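Local coordinates for uncharacterized protein Rv1825/MT1873 (Mycobacterium tuberculosis, PDB 3GMG) that is of unknown function but belongs to the UPF0749 (DUF881) family and is probably associated with the cell membrane, at residues T94-V99 and A148-K153. Numbering follows the deposited sequence.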
ATOM      1  N   THR A  94       9.442  -2.328  14.984  1.00 20.90           N
ATOM      2  CA  THR A  94       9.645  -1.055  14.308  1.00 21.20           C
ATOM      3  C   THR A  94       8.542  -0.905  13.265  1.00 21.16           C
ATOM      4  O   THR A  94       8.446  -1.692  12.323  1.00 21.17           O
ATOM      5  CB  THR A  94      11.049  -0.955  13.645  1.00 21.57           C
ATOM      6  OG1 THR A  94      12.052  -1.184  14.641  1.00 23.93           O
ATOM      7  CG2 THR A  94      11.268   0.414  13.025  1.00 22.85           C
ATOM      8  N   VAL A  95       7.697   0.102  13.464  1.00 20.76           N
ATOM      9  CA  VAL A  95       6.610   0.414  12.543  1.00 20.31           C
ATOM     10  C   VAL A  95       6.905   1.768  11.901  1.00 20.63           C
ATOM     11  O   VAL A  95       6.944   2.791  12.591  1.00 20.21           O
ATOM     12  CB  VAL A  95       5.244   0.466  13.274  1.00 20.19           C
ATOM     13  CG1 VAL A  95       4.116   0.615  12.262  1.00 20.05           C
ATOM     14  CG2 VAL A  95       5.022  -0.794  14.133  1.00 19.85           C
ATOM     15  N   ASP A  96       7.159   1.781  10.595  1.00 21.37           N
ATOM     16  CA  ASP A  96       7.509   3.014   9.875  1.00 22.52           C
ATOM     17  C   ASP A  96       8.576   3.852  10.613  1.00 23.39           C
ATOM     18  O   ASP A  96       8.407   5.044  10.858  1.00 23.57           O
ATOM     19  CB  ASP A  96       6.239   3.828   9.599  1.00 22.51           C
ATOM     20  CG  ASP A  96       5.285   3.111   8.661  1.00 23.16           C
ATOM     21  OD1 ASP A  96       5.691   2.106   8.040  1.00 25.28           O
ATOM     22  OD2 ASP A  96       4.122   3.550   8.545  1.00 23.14           O
ATOM     23  N   THR A  97       9.662   3.179  10.983  1.00 25.04           N
ATOM     24  CA  THR A  97      10.832   3.764  11.669  1.00 26.16           C
ATOM     25  C   THR A  97      10.664   3.983  13.167  1.00 25.97           C
ATOM     26  O   THR A  97      11.650   4.286  13.845  1.00 27.08           O
ATOM     27  CB  THR A  97      11.348   5.108  11.048  1.00 26.54           C
ATOM     28  OG1 THR A  97      10.571   6.212  11.530  1.00 28.52           O
ATOM     29  CG2 THR A  97      11.347   5.065   9.519  1.00 27.31           C
ATOM     30  N   LYS A  98       9.451   3.839  13.701  1.00 24.85           N
ATOM     31  CA  LYS A  98       9.245   4.007  15.132  1.00 24.61           C
ATOM     32  C   LYS A  98       9.298   2.677  15.857  1.00 23.17           C
ATOM     33  O   LYS A  98       8.548   1.749  15.539  1.00 22.15           O
ATOM     34  CB  LYS A  98       7.919   4.709  15.405  1.00 24.70           C
ATOM     35  CG  LYS A  98       7.872   6.093  14.799  1.00 27.58           C
ATOM     36  CD  LYS A  98       6.888   6.963  15.512  1.00 30.07           C
ATOM     37  CE  LYS A  98       6.837   8.335  14.886  1.00 30.80           C
ATOM     38  NZ  LYS A  98       5.622   9.054  15.314  1.00 32.43           N
ATOM     39  N   VAL A  99      10.194   2.590  16.839  1.00 22.30           N
ATOM     40  CA  VAL A  99      10.359   1.384  17.625  1.00 22.04           C
ATOM     41  C   VAL A  99       9.356   1.401  18.774  1.00 21.32           C
ATOM     42  O   VAL A  99       9.326   2.338  19.582  1.00 21.77           O
ATOM     43  CB  VAL A  99      11.804   1.228  18.156  1.00 22.42           C
ATOM     44  CG1 VAL A  99      11.933  -0.067  18.940  1.00 23.59           C
ATOM     45  CG2 VAL A  99      12.817   1.289  16.989  1.00 23.50           C
ATOM     46  N   ALA A 148      -2.354  10.963  15.099  1.00 15.09           N
ATOM     47  CA  ALA A 148      -1.031  10.841  14.521  1.00 15.22           C
ATOM     48  C   ALA A 148      -1.107  11.111  13.026  1.00 15.90           C
ATOM     49  O   ALA A 148      -2.081  10.754  12.395  1.00 14.46           O
ATOM     50  CB  ALA A 148      -0.459   9.431  14.786  1.00 15.30           C
ATOM     51  N   LEU A 149      -0.049  11.704  12.472  1.00 17.31           N
ATOM     52  CA  LEU A 149       0.024  12.041  11.061  1.00 18.24           C
ATOM     53  C   LEU A 149       1.149  11.283  10.376  1.00 19.30           C
ATOM     54  O   LEU A 149       2.161  10.948  10.992  1.00 19.51           O
ATOM     55  CB  LEU A 149       0.253  13.548  10.885  1.00 18.96           C
ATOM     56  CG  LEU A 149      -0.712  14.471  11.628  1.00 19.31           C
ATOM     57  CD1 LEU A 149      -0.332  15.931  11.350  1.00 21.52           C
ATOM     58  CD2 LEU A 149      -2.175  14.203  11.268  1.00 19.60           C
ATOM     59  N   ARG A 150       0.970  11.011   9.085  1.00 20.90           N
ATOM     60  CA  ARG A 150       2.033  10.388   8.306  1.00 23.18           C
ATOM     61  C   ARG A 150       3.065  11.415   7.878  1.00 25.35           C
ATOM     62  O   ARG A 150       2.732  12.579   7.657  1.00 25.69           O
ATOM     63  CB  ARG A 150       1.461   9.695   7.085  1.00 23.61           C
ATOM     64  CG  ARG A 150       0.577   8.536   7.449  1.00 24.45           C
ATOM     65  CD  ARG A 150       0.592   7.507   6.364  1.00 26.39           C
ATOM     66  NE  ARG A 150       1.749   6.621   6.486  1.00 26.70           N
ATOM     67  CZ  ARG A 150       2.308   5.962   5.479  1.00 27.89           C
ATOM     68  NH1 ARG A 150       1.851   6.110   4.231  1.00 28.48           N
ATOM     69  NH2 ARG A 150       3.351   5.173   5.720  1.00 26.47           N
ATOM     70  N   GLN A 151       4.308  10.945   7.766  1.00 27.71           N
ATOM     71  CA  GLN A 151       5.451  11.769   7.409  1.00 29.89           C
ATOM     72  C   GLN A 151       6.014  11.291   6.064  1.00 30.43           C
ATOM     73  O   GLN A 151       6.770  10.324   6.021  1.00 31.33           O
ATOM     74  CB  GLN A 151       6.515  11.665   8.508  1.00 30.56           C
ATOM     75  CG  GLN A 151       6.036  12.113   9.895  1.00 33.53           C
ATOM     76  CD  GLN A 151       5.564  13.566   9.920  1.00 36.82           C
ATOM     77  OE1 GLN A 151       4.484  13.875  10.433  1.00 40.50           O
ATOM     78  NE2 GLN A 151       6.378  14.462   9.367  1.00 39.82           N
ATOM     79  N   PRO A 152       5.660  11.973   4.963  1.00 31.41           N
ATOM     80  CA  PRO A 152       6.048  11.520   3.625  1.00 31.61           C
ATOM     81  C   PRO A 152       7.527  11.754   3.315  1.00 31.48           C
ATOM     82  O   PRO A 152       8.112  12.702   3.832  1.00 32.01           O
ATOM     83  CB  PRO A 152       5.207  12.410   2.717  1.00 31.99           C
ATOM     84  CG  PRO A 152       5.130  13.691   3.458  1.00 31.76           C
ATOM     85  CD  PRO A 152       5.046  13.313   4.918  1.00 31.50           C
ATOM     86  N   LYS A 153       8.116  10.892   2.486  1.00 30.63           N
ATOM     87  CA  LYS A 153       9.456  11.142   1.945  1.00 29.82           C
ATOM     88  C   LYS A 153       9.320  12.155   0.810  1.00 28.44           C
ATOM     89  O   LYS A 153       8.278  12.238   0.173  1.00 29.00           O
ATOM     90  CB  LYS A 153      10.108   9.845   1.464  1.00 30.00           C
TER
HETATM   91  O   HOH W   1       3.306   6.105   8.892  1.00 24.14           O
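Arg150 and Asp96 make the one direct link between residues 148-153 and the hairpin of residues 94-99. Residues 148-153 have no regular helix or strand, and they enter the region at Ala148, whose backbone is held from elsewhere in the chain: its N is bonded to Gln70 and its O to Arg79. Two residues on, Arg150 reaches across a gap of 9.3 Å between its CA and that of Asp96. A turn about CG-CD (chi3 83°) bends its chain and brings the guanidinium to the carboxylate. NH2 then meets Asp96 OD2 at 3.3 Å, a salt bridge whose N-H...O angle of 146° makes the hydrogen bond within it a weak one. OD2 comes to the guanidinium edge near its plane, although the two flat groups are turned 42° apart. Water 1 supplies a second link between the same side chains: it accepts from Arg150 NE at 2.9 Å and donates to Asp96 OD2 at 2.7 Å, its oxygen lying in the guanidinium plane, at the edge. Residues 83-85 hold both charges: Asp83 OD1 pairs with Arg150 NH1, Thr84 OG1 bonds to Asp96 OD2 and Trp85 N to Asp96 OD1, which holds both carboxylate oxygens independently of the arginine. Arg150 also touches Leu27 of the second subunit, and farther along Pro152 packs on Leu24 of that subunit. Asp96 and Thr97 are the central residues of a type I' turn, closed by Lys98 N to Val95 O at 2.9 Å and Val95 N to Lys98 O at 2.8 Å. The arrangement is thus a surface salt bridge joining the loop between strands 143-146 and 159-160 to a beta hairpin closed by a two-residue type I' turn.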